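Local structure of N-acetyltransferase (Trypanosoma brucei, 3I3G) at residues Asp57-Phe69 and Arg76-Lys88. The protein probably transfers the acetyl group of acetyl-CoA to D-glucosamine 6-phosphate, an early step in making UDP-N-acetylglucosamine. Numbering follows the deposited sequence.
Sequences DMRRRAGIVTKVF and RIVGSASLMIQPK. Unlike the reference sequence in segment 76-88: Arg76 (reference Gly).
Thr66 and Ser82 face each other as a non-hydrogen-bonded antiparallel pair. Their hydroxyls meet across the strands, Thr66 OG1 to Ser82 OG at 2.8 Å in a hydrogen bond. Each hydroxyl lies anti to its own carbonyl carbon (chi1 -58° and -66°). Thr66 CG2 turns instead along the strand and rests on Ser80 OG at 3.4 Å. Ser80 OG is hydrogen-bonded to His34. Arg59 reaches down from the last turn of helix 49-61, its chain bent at chi3. Its guanidinium presents an edge to the hydroxyl pair, with NH1 2.9 Å from Ser82 OG, but the angle is poor for a hydrogen bond. Its firmer partner is the carbonyl of Pro87 of the second subunit. Ile64 CD1 lies over one face of this guanidinium, toward its rim. Ile64 and Met84 run side by side, with Ile64 CG1 3.6 Å from Met84 CG. Further along, Val68, on the face of Thr66 and Ser82, crosses Ile77 obliquely, its CB 4.0 Å from Ile77 CG2. Val65, Lys67, Ala81 and Leu83 point to the other face, where Lys67, Ala81 and Leu83 touch helix 113-127 and Lys67 forms a salt bridge with Asp120.

Backbone bonds hold this register. Val65 and Leu83 bond both ways, as do Lys67 and Ala81. At Phe69 the ladder changes: its N bonds Gly79 O at 2.8 Å, with the donor well above the carbonyl plane, while its O accepts Val78 N. Val78 and Gly79 thus both face Phe69 in a classic beta bulge. At the other end, a Schellman motif at Gly63 closes the helix and leads into strand 65-71. One water accepts from Ile85 N and lies within hydrogen-bonding distance of Gly63 O and Leu83 O, though it may not donate to both. Together the two strands make an antiparallel beta hairpin in the central mixed sheet of the GNAT acetyltransferase fold.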
loop_
_atom_site.group_PDB
_atom_site.type_symbol
_atom_site.label_atom_id
_atom_site.label_comp_id
_atom_site.label_asym_id
_atom_site.label_seq_id
_atom_site.Cartn_x
_atom_site.Cartn_y
_atom_site.Cartn_z
ATOM N N ASP A 57 -6.578 -11.243 -11.544
ATOM C CA ASP A 57 -5.857 -12.379 -10.985
ATOM C C ASP A 57 -4.643 -11.946 -10.178
ATOM O O ASP A 57 -4.452 -12.387 -9.044
ATOM C CB ASP A 57 -5.415 -13.337 -12.088
ATOM C CG ASP A 57 -6.221 -14.611 -12.100
ATOM O OD1 ASP A 57 -7.412 -14.560 -12.471
ATOM O OD2 ASP A 57 -5.660 -15.666 -11.732
ATOM N N MET A 58 -3.860 -11.087 -10.760
ATOM C CA MET A 58 -2.651 -10.622 -10.135
ATOM C C MET A 58 -3.027 -9.929 -8.821
ATOM O O MET A 58 -2.386 -10.116 -7.844
ATOM C CB MET A 58 -1.890 -9.719 -11.048
ATOM C CG MET A 58 -1.380 -10.361 -12.276
ATOM S SD MET A 58 -0.078 -11.555 -11.940
ATOM C CE MET A 58 -0.963 -12.933 -11.505
ATOM N N ARG A 59 -4.091 -9.155 -8.832
ATOM C CA ARG A 59 -4.541 -8.417 -7.657
ATOM C C ARG A 59 -4.978 -9.350 -6.529
ATOM O O ARG A 59 -4.644 -9.123 -5.366
ATOM C CB ARG A 59 -5.657 -7.433 -8.024
ATOM C CG ARG A 59 -5.164 -6.224 -8.811
ATOM C CD ARG A 59 -6.312 -5.383 -9.357
ATOM N NE ARG A 59 -7.135 -4.804 -8.299
ATOM C CZ ARG A 59 -6.861 -3.662 -7.674
ATOM N NH1 ARG A 59 -7.672 -3.213 -6.726
ATOM N NH2 ARG A 59 -5.774 -2.971 -7.990
ATOM N N ARG A 60 -5.717 -10.400 -6.870
ATOM C CA ARG A 60 -6.110 -11.393 -5.874
ATOM C C ARG A 60 -4.881 -12.081 -5.292
ATOM O O ARG A 60 -4.833 -12.385 -4.099
ATOM C CB ARG A 60 -7.058 -12.434 -6.472
ATOM C CG ARG A 60 -8.501 -11.973 -6.587
ATOM C CD ARG A 60 -9.426 -13.147 -6.881
ATOM N NE ARG A 60 -8.956 -13.937 -8.015
ATOM C CZ ARG A 60 -9.232 -13.657 -9.283
ATOM N NH1 ARG A 60 -9.979 -12.604 -9.580
ATOM N NH2 ARG A 60 -8.760 -14.430 -10.253
ATOM N N ARG A 61 -3.890 -12.322 -6.145
ATOM C CA ARG A 61 -2.635 -12.933 -5.720
ATOM C C ARG A 61 -1.921 -12.055 -4.700
ATOM O O ARG A 61 -1.211 -12.553 -3.825
ATOM C CB ARG A 61 -1.723 -13.167 -6.926
ATOM C CG ARG A 61 -2.193 -14.271 -7.854
ATOM C CD ARG A 61 -2.240 -15.599 -7.124
ATOM N NE ARG A 61 -2.376 -16.728 -8.037
ATOM C CZ ARG A 61 -2.320 -18.000 -7.660
ATOM N NH1 ARG A 61 -2.131 -18.306 -6.384
ATOM N NH2 ARG A 61 -2.453 -18.968 -8.556
ATOM N N ALA A 62 -2.112 -10.747 -4.823
ATOM C CA ALA A 62 -1.501 -9.790 -3.910
ATOM C C ALA A 62 -2.342 -9.623 -2.648
ATOM O O ALA A 62 -2.021 -8.812 -1.779
ATOM C CB ALA A 62 -1.303 -8.450 -4.603
ATOM N N GLY A 63 -3.419 -10.397 -2.553
ATOM C CA GLY A 63 -4.296 -10.355 -1.388
ATOM C C GLY A 63 -5.203 -9.141 -1.371
ATOM O O GLY A 63 -5.821 -8.831 -0.352
ATOM N N ILE A 64 -5.282 -8.450 -2.503
ATOM C CA ILE A 64 -6.133 -7.272 -2.618
ATOM C C ILE A 64 -7.603 -7.662 -2.702
ATOM O O ILE A 64 -7.981 -8.542 -3.478
ATOM C CB ILE A 64 -5.773 -6.431 -3.858
ATOM C CG1 ILE A 64 -4.324 -5.955 -3.781
ATOM C CG2 ILE A 64 -6.716 -5.244 -3.989
ATOM C CD1 ILE A 64 -3.867 -5.207 -5.013
ATOM N N VAL A 65 -8.427 -7.002 -1.895
ATOM C CA VAL A 65 -9.868 -7.199 -1.938
ATOM C C VAL A 65 -10.537 -5.951 -2.498
ATOM O O VAL A 65 -10.253 -4.836 -2.059
ATOM C CB VAL A 65 -10.445 -7.475 -0.539
ATOM C CG1 VAL A 65 -11.948 -7.696 -0.620
ATOM C CG2 VAL A 65 -9.759 -8.673 0.094
ATOM N N THR A 66 -11.421 -6.138 -3.471
ATOM C CA THR A 66 -12.153 -5.017 -4.044
ATOM C C THR A 66 -13.653 -5.172 -3.820
ATOM O O THR A 66 -14.256 -6.163 -4.236
ATOM C CB THR A 66 -11.875 -4.861 -5.552
ATOM O OG1 THR A 66 -10.469 -4.685 -5.765
ATOM C CG2 THR A 66 -12.619 -3.654 -6.104
ATOM N N LYS A 67 -14.245 -4.191 -3.149
ATOM C CA LYS A 67 -15.684 -4.173 -2.934
ATOM C C LYS A 67 -16.311 -3.166 -3.885
ATOM O O LYS A 67 -15.757 -2.093 -4.115
ATOM C CB LYS A 67 -16.010 -3.805 -1.486
ATOM C CG LYS A 67 -15.382 -4.729 -0.454
ATOM C CD LYS A 67 -15.830 -6.169 -0.653
ATOM C CE LYS A 67 -17.303 -6.346 -0.324
ATOM N NZ LYS A 67 -17.562 -6.258 1.141
ATOM N N VAL A 68 -17.464 -3.518 -4.444
ATOM C CA VAL A 68 -18.133 -2.645 -5.396
ATOM C C VAL A 68 -19.617 -2.503 -5.088
ATOM O O VAL A 68 -20.234 -3.396 -4.505
ATOM C CB VAL A 68 -17.995 -3.173 -6.839
ATOM C CG1 VAL A 68 -16.534 -3.219 -7.254
ATOM C CG2 VAL A 68 -18.638 -4.547 -6.962
ATOM N N PHE A 69 -20.182 -1.367 -5.478
ATOM C CA PHE A 69 -21.625 -1.207 -5.497
ATOM C C PHE A 69 -22.117 -1.497 -6.904
ATOM O O PHE A 69 -21.592 -0.955 -7.878
ATOM C CB PHE A 69 -22.034 0.201 -5.068
ATOM C CG PHE A 69 -22.302 0.330 -3.597
ATOM C CD1 PHE A 69 -23.435 -0.239 -3.039
ATOM C CD2 PHE A 69 -21.427 1.018 -2.776
ATOM C CE1 PHE A 69 -23.688 -0.124 -1.685
ATOM C CE2 PHE A 69 -21.676 1.137 -1.423
ATOM C CZ PHE A 69 -22.807 0.563 -0.877
ATOM N N ARG A 76 -24.537 -2.669 -13.626
ATOM C CA ARG A 76 -23.620 -1.544 -13.777
ATOM C C ARG A 76 -22.897 -1.245 -12.467
ATOM O O ARG A 76 -23.521 -1.142 -11.410
ATOM C CB ARG A 76 -24.349 -0.296 -14.285
ATOM C CG ARG A 76 -23.418 0.723 -14.931
ATOM C CD ARG A 76 -24.184 1.878 -15.558
ATOM N NE ARG A 76 -24.685 2.811 -14.557
ATOM C CZ ARG A 76 -23.998 3.851 -14.098
ATOM N NH1 ARG A 76 -22.775 4.092 -14.551
ATOM N NH2 ARG A 76 -24.532 4.651 -13.186
ATOM N N ILE A 77 -21.577 -1.117 -12.545
ATOM C CA ILE A 77 -20.758 -0.837 -11.372
ATOM C C ILE A 77 -20.675 0.666 -11.138
ATOM O O ILE A 77 -20.159 1.403 -11.979
ATOM C CB ILE A 77 -19.337 -1.410 -11.533
ATOM C CG1 ILE A 77 -19.400 -2.904 -11.859
ATOM C CG2 ILE A 77 -18.518 -1.167 -10.274
ATOM C CD1 ILE A 77 -19.964 -3.758 -10.737
ATOM N N VAL A 78 -21.176 1.115 -9.991
ATOM C CA VAL A 78 -21.281 2.545 -9.713
ATOM C C VAL A 78 -20.457 2.984 -8.506
ATOM O O VAL A 78 -20.479 4.154 -8.124
ATOM C CB VAL A 78 -22.748 2.961 -9.493
ATOM C CG1 VAL A 78 -23.568 2.686 -10.745
ATOM C CG2 VAL A 78 -23.331 2.230 -8.294
ATOM N N GLY A 79 -19.730 2.044 -7.909
ATOM C CA GLY A 79 -18.879 2.354 -6.766
ATOM C C GLY A 79 -17.836 1.282 -6.530
ATOM O O GLY A 79 -18.103 0.095 -6.712
ATOM N N SER A 80 -16.641 1.699 -6.125
ATOM C CA SER A 80 -15.565 0.753 -5.862
ATOM C C SER A 80 -14.564 1.276 -4.839
ATOM O O SER A 80 -14.304 2.477 -4.760
ATOM C CB SER A 80 -14.836 0.393 -7.158
ATOM O OG SER A 80 -13.817 -0.565 -6.918
ATOM N N ALA A 81 -14.006 0.354 -4.064
ATOM C CA ALA A 81 -12.943 0.662 -3.115
ATOM C C ALA A 81 -12.159 -0.615 -2.843
ATOM O O ALA A 81 -12.744 -1.681 -2.666
ATOM C CB ALA A 81 -13.523 1.219 -1.827
ATOM N N SER A 82 -10.834 -0.509 -2.820
ATOM C CA SER A 82 -9.987 -1.686 -2.650
ATOM C C SER A 82 -9.233 -1.666 -1.325
ATOM O O SER A 82 -8.929 -0.602 -0.787
ATOM C CB SER A 82 -9.008 -1.818 -3.818
ATOM O OG SER A 82 -9.697 -2.078 -5.029
ATOM N N LEU A 83 -8.932 -2.854 -0.808
ATOM C CA LEU A 83 -8.260 -2.984 0.478
ATOM C C LEU A 83 -7.064 -3.926 0.394
ATOM O O LEU A 83 -7.176 -5.050 -0.095
ATOM C CB LEU A 83 -9.239 -3.485 1.543
ATOM C CG LEU A 83 -8.652 -3.720 2.934
ATOM C CD1 LEU A 83 -8.133 -2.416 3.520
ATOM C CD2 LEU A 83 -9.680 -4.357 3.861
ATOM N N MET A 84 -5.920 -3.455 0.875
ATOM C CA MET A 84 -4.715 -4.270 0.936
ATOM C C MET A 84 -4.276 -4.394 2.388
ATOM O O MET A 84 -3.868 -3.412 3.003
ATOM C CB MET A 84 -3.597 -3.640 0.105
ATOM C CG MET A 84 -3.985 -3.321 -1.329
ATOM S SD MET A 84 -2.634 -2.578 -2.264
ATOM C CE MET A 84 -2.208 -1.194 -1.210
ATOM N N ILE A 85 -4.375 -5.599 2.938
ATOM C CA ILE A 85 -3.989 -5.828 4.325
ATOM C C ILE A 85 -2.541 -6.294 4.424
ATOM O O ILE A 85 -2.189 -7.376 3.952
ATOM C CB ILE A 85 -4.924 -6.832 5.019
ATOM C CG1 ILE A 85 -6.346 -6.269 5.079
ATOM C CG2 ILE A 85 -4.416 -7.147 6.417
ATOM C CD1 ILE A 85 -7.333 -7.157 5.811
ATOM N N GLN A 86 -1.702 -5.469 5.040
ATOM C CA GLN A 86 -0.277 -5.758 5.128
ATOM C C GLN A 86 0.183 -5.991 6.562
ATOM O O GLN A 86 0.137 -5.082 7.394
ATOM C CB GLN A 86 0.533 -4.630 4.490
ATOM C CG GLN A 86 0.450 -4.597 2.974
ATOM C CD GLN A 86 1.085 -3.356 2.386
ATOM O OE1 GLN A 86 1.058 -2.285 2.994
ATOM N NE2 GLN A 86 1.661 -3.492 1.198
ATOM N N PRO A 87 0.632 -7.219 6.854
ATOM C CA PRO A 87 1.170 -7.558 8.163
ATOM C C PRO A 87 2.504 -6.859 8.385
ATOM O O PRO A 87 3.282 -6.700 7.444
ATOM C CB PRO A 87 1.380 -9.077 8.079
ATOM C CG PRO A 87 0.644 -9.525 6.853
ATOM C CD PRO A 87 0.666 -8.361 5.928
ATOM N N LYS A 88 2.758 -6.432 9.618
ATOM C CA LYS A 88 4.016 -5.782 9.964
ATOM C C LYS A 88 4.749 -6.594 11.023
ATOM O O LYS A 88 4.136 -7.378 11.745
ATOM C CB LYS A 88 3.762 -4.370 10.496
ATOM C CG LYS A 88 2.980 -3.471 9.556
ATOM C CD LYS A 88 3.688 -3.323 8.222
ATOM C CE LYS A 88 3.185 -2.105 7.468
ATOM N NZ LYS A 88 3.577 -0.841 8.150
HETATM O O HOH W 1 -6.535 -7.292 1.646
HETATM O O HOH W 2 -3.616 -9.155 1.869
#